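Local atomic coordinates of sortase, SrtB family (Streptococcus pneumoniae PCS8235, PDB entry 4Y4Q), a protein that probably works as a cysteine transpeptidase of the sortase B family that helps assemble the type II pilus of Streptococcus pneumoniae. Residues G129-V132 with V136-G139; T223-L226 with R232-V235. All coordinates share one frame; numbering follows the deposited sequence.

Interaction 1: residues G129-V132 with V136-G139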
loop_
_atom_site.group_PDB
_atom_site.type_symbol
_atom_site.label_atom_id
_atom_site.label_comp_id
_atom_site.label_asym_id
_atom_site.label_seq_id
_atom_site.Cartn_x
_atom_site.Cartn_y
_atom_site.Cartn_z
ATOM N N GLY A 129 5.159 5.076 -2.723
ATOM C CA GLY A 129 5.146 6.529 -2.722
ATOM C C GLY A 129 6.571 7.053 -2.707
ATOM O O GLY A 129 7.270 6.887 -1.707
ATOM N N HIS A 130 7.008 7.679 -3.797
ATOM C CA HIS A 130 8.378 8.184 -3.885
ATOM C C HIS A 130 8.495 9.580 -3.301
ATOM O O HIS A 130 7.855 10.510 -3.784
ATOM C CB HIS A 130 8.858 8.227 -5.340
ATOM C CG HIS A 130 8.637 6.953 -6.096
ATOM N ND1 HIS A 130 9.178 5.747 -5.703
ATOM C CD2 HIS A 130 7.947 6.704 -7.235
ATOM C CE1 HIS A 130 8.822 4.806 -6.562
ATOM N NE2 HIS A 130 8.075 5.361 -7.501
ATOM N N HIS A 131 9.318 9.731 -2.269
ATOM C CA HIS A 131 9.613 11.052 -1.732
ATOM C C HIS A 131 10.437 11.845 -2.748
ATOM O O HIS A 131 11.467 11.375 -3.232
ATOM C CB HIS A 131 10.354 10.930 -0.392
ATOM C CG HIS A 131 10.770 12.243 0.208
ATOM N ND1 HIS A 131 11.451 12.324 1.405
ATOM C CD2 HIS A 131 10.608 13.519 -0.214
ATOM C CE1 HIS A 131 11.691 13.591 1.689
ATOM N NE2 HIS A 131 11.189 14.339 0.723
ATOM N N VAL A 132 9.999 13.084 -2.980
ATOM C CA VAL A 132 10.673 14.047 -3.850
ATOM C C VAL A 132 11.160 15.267 -3.055
ATOM O O VAL A 132 10.450 15.787 -2.194
ATOM C CB VAL A 132 9.753 14.520 -4.991
ATOM C CG1 VAL A 132 10.210 13.934 -6.318
ATOM C CG2 VAL A 132 8.310 14.140 -4.700
ATOM N N VAL A 136 5.851 16.599 -3.154
ATOM C CA VAL A 136 5.013 15.799 -2.268
ATOM C C VAL A 136 5.839 14.788 -1.471
ATOM O O VAL A 136 6.878 14.302 -1.935
ATOM C CB VAL A 136 3.885 15.074 -3.042
ATOM C CG1 VAL A 136 4.448 13.914 -3.849
ATOM C CG2 VAL A 136 2.797 14.590 -2.090
ATOM N N MET A 137 5.381 14.503 -0.257
ATOM C CA MET A 137 5.974 13.459 0.563
ATOM C C MET A 137 4.853 12.638 1.157
ATOM O O MET A 137 3.674 12.932 0.953
ATOM C CB MET A 137 6.845 14.052 1.669
ATOM C CG MET A 137 7.945 14.970 1.155
ATOM S SD MET A 137 8.801 15.882 2.451
ATOM C CE MET A 137 7.409 16.632 3.286
ATOM N N PHE A 138 5.223 11.610 1.900
ATOM C CA PHE A 138 4.254 10.642 2.373
ATOM C C PHE A 138 4.472 10.479 3.854
ATOM O O PHE A 138 4.554 9.363 4.377
ATOM C CB PHE A 138 4.412 9.335 1.591
ATOM C CG PHE A 138 4.232 9.521 0.117
ATOM C CD1 PHE A 138 5.301 9.907 -0.684
ATOM C CD2 PHE A 138 2.976 9.386 -0.463
ATOM C CE1 PHE A 138 5.130 10.127 -2.050
ATOM C CE2 PHE A 138 2.792 9.603 -1.823
ATOM C CZ PHE A 138 3.875 9.971 -2.622
ATOM N N GLY A 139 4.553 11.634 4.513
ATOM C CA GLY A 139 4.886 11.742 5.918
ATOM C C GLY A 139 4.016 10.926 6.847
ATOM O O GLY A 139 4.511 10.446 7.868
#
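Met137 lies alongside His131, the two side chains running in the same direction from opposite arms of a loop. Starting from the methionine backbone, CB stands over one face of the imidazole, displaced toward the rim. CG then comes down close on the His131 ring, 3.3 Å from CD2. With CG beside its own backbone N (chi1 -56°), the chain is aimed along the ring, and SD reaches the far corner, 3.3 Å from His131 NE2. This is an oblique sulfur-aromatic contact, with SD 40° off the ring normal. A bend at chi3 finally carries CE away from the histidine. The thioether's flexible, polarisable chain suits such a fit, although it buries NE2 of His131, which has no hydrogen-bonding partner in the model.

Nearer the turn that joins the two arms, Val132 CG2 lies against the backbone, 3.1 Å from Val136 O, and also touches Val136 CG1 at 4.0 Å.

At the base, Phe138 points into the opposite arm. Its ring lies under CA of Gly129, 3.7 Å from the ring centroid and only 14° off the normal, a CH-pi contact. Glycine suits this place because it lets the backbone itself rest on the aromatic face. The same ring turns its edge to a carbonyl, with CE1 3.3 Å from His130 O and the oxygen in the ring plane.

By family analogy His130 is probably the catalytic histidine, carried where the loop leaves strand 124-129. Phe138 also meets Tyr84 edge-to-face and touches Thr223. The contact thus closes the connection between strand 124-129, which pairs with strand 218-225, and helix 139-143.

Interaction 2: residues T223-L226 with R232-V235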
loop_
_atom_site.group_PDB
_atom_site.type_symbol
_atom_site.label_atom_id
_atom_site.label_comp_id
_atom_site.label_asym_id
_atom_site.label_seq_id
_atom_site.Cartn_x
_atom_site.Cartn_y
_atom_site.Cartn_z
ATOM N N THR A 223 7.094 3.514 1.519
ATOM C CA THR A 223 7.657 4.836 1.270
ATOM C C THR A 223 9.037 5.023 1.899
ATOM O O THR A 223 9.475 4.202 2.713
ATOM C CB THR A 223 6.738 5.949 1.787
ATOM O OG1 THR A 223 7.130 7.194 1.196
ATOM C CG2 THR A 223 6.852 6.056 3.294
ATOM N N CYS A 224 9.705 6.118 1.533
ATOM C CA CYS A 224 11.076 6.359 1.963
ATOM C C CYS A 224 11.208 6.559 3.480
ATOM O O CYS A 224 10.388 7.242 4.104
ATOM C CB CYS A 224 11.665 7.566 1.225
ATOM S SG CYS A 224 11.963 7.303 -0.535
ATOM N N PHE A 225 12.233 5.935 4.067
ATOM C CA PHE A 225 12.626 6.202 5.454
ATOM C C PHE A 225 13.868 7.092 5.422
ATOM O O PHE A 225 14.963 6.655 5.057
ATOM C CB PHE A 225 12.907 4.899 6.219
ATOM C CG PHE A 225 13.036 5.073 7.715
ATOM C CD1 PHE A 225 12.871 6.320 8.313
ATOM C CD2 PHE A 225 13.326 3.983 8.526
ATOM C CE1 PHE A 225 12.983 6.475 9.687
ATOM C CE2 PHE A 225 13.447 4.133 9.904
ATOM C CZ PHE A 225 13.275 5.382 10.484
ATOM N N LEU A 226 13.683 8.353 5.785
ATOM C CA LEU A 226 14.705 9.411 5.743
ATOM C C LEU A 226 15.913 9.211 6.653
ATOM O O LEU A 226 17.017 9.590 6.348
ATOM C CB LEU A 226 14.065 10.773 6.012
ATOM C CG LEU A 226 13.347 11.437 4.833
ATOM C CD1 LEU A 226 13.768 10.875 3.480
ATOM C CD2 LEU A 226 11.853 11.351 4.992
ATOM N N ARG A 232 13.062 1.866 4.355
ATOM C CA ARG A 232 11.701 2.109 3.909
ATOM C C ARG A 232 10.653 1.870 5.007
ATOM O O ARG A 232 10.853 1.079 5.889
ATOM C CB ARG A 232 11.361 1.222 2.718
ATOM C CG ARG A 232 12.211 1.400 1.492
ATOM C CD ARG A 232 12.006 2.715 0.797
ATOM N NE ARG A 232 12.740 2.811 -0.454
ATOM C CZ ARG A 232 13.975 3.271 -0.589
ATOM N NH1 ARG A 232 14.664 3.669 0.452
ATOM N NH2 ARG A 232 14.520 3.326 -1.777
ATOM N N HIS A 233 9.517 2.545 4.892
ATOM C CA HIS A 233 8.394 2.346 5.809
ATOM C C HIS A 233 7.273 1.652 5.050
ATOM O O HIS A 233 6.988 2.029 3.909
ATOM C CB HIS A 233 7.839 3.698 6.262
ATOM C CG HIS A 233 8.674 4.404 7.280
ATOM N ND1 HIS A 233 9.009 3.840 8.493
ATOM C CD2 HIS A 233 9.198 5.651 7.285
ATOM C CE1 HIS A 233 9.716 4.706 9.196
ATOM N NE2 HIS A 233 9.844 5.811 8.487
ATOM N N ILE A 234 6.619 0.664 5.667
ATOM C CA ILE A 234 5.497 -0.010 5.023
ATOM C C ILE A 234 4.296 -0.150 5.955
ATOM O O ILE A 234 4.460 -0.530 7.123
ATOM C CB ILE A 234 5.911 -1.416 4.531
ATOM C CG1 ILE A 234 7.038 -1.331 3.492
ATOM C CG2 ILE A 234 4.709 -2.186 3.961
ATOM C CD1 ILE A 234 7.634 -2.680 3.147
ATOM N N VAL A 235 3.095 0.180 5.469
ATOM C CA VAL A 235 1.878 -0.265 6.153
ATOM C C VAL A 235 1.205 -1.316 5.293
ATOM O O VAL A 235 1.220 -1.221 4.068
ATOM C CB VAL A 235 0.859 0.869 6.534
ATOM C CG1 VAL A 235 1.450 1.802 7.546
ATOM C CG2 VAL A 235 0.384 1.628 5.325
#
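Phe225 swings CG away from its backbone N (chi1 -168°), while His233 keeps CG beside its own N, opposite the carbonyl carbon (chi1 -76°); together these turns bring the imidazole's NE2 over the phenyl ring across the hairpin. The rings meet obliquely, planes 37° apart, neither stacked nor edge-to-face. NE2 of His233 rests above the phenyl face, toward its rim, 3.1 Å from Phe225 CD1, and Phe225 CB lies over the imidazole.

Beneath them Thr223 and His233 form an antiparallel hydrogen-bonded pair: Thr223 N donates to His233 O at 2.8 Å and His233 N to Thr223 O at 2.7 Å, both nearly straight. Thr223 suits its buried place by packing CG2 on His233 CB.

Cys224 and Arg232 are the adjoining non-hydrogen-bonded pair, and their side chains diverge. Arg232 nevertheless bends at chi2 and lays its aliphatic part across the neighbouring strand, with CD 3.5 Å from Thr223 O. Its NE lies 4.6 Å from Cys224 SG, too long for a hydrogen bond but consistent with the cysteine-arginine pair of sortase active sites. The Thr223 and His233 backbone groups satisfy each other, while the tight packing of NE2 on the phenyl face would limit rotation of the imidazole.

Both contacts hold strand 218-225: the Gly129 backbone of interaction 1 bonds to Ser222 on it, and interaction 2 joins it to strand 231-240. Interaction 1 lies largely near the surface, with Phe138 and Gly129 its buried end; interaction 2 is also partly buried, with Thr223 and His233 buried and none of its touching residues fully exposed. The loop relies on sulfur, aromatic and aliphatic contacts, whereas the hairpin adds paired backbone bonds. They meet where Gly129 O accepts a probable hydrogen bond from Thr223 OG1, 2.9 Å long, and where His131 packs on Cys224 and Leu226. By family analogy, His130, Cys224 and Arg232 probably make up the catalytic Cys-His-Arg set.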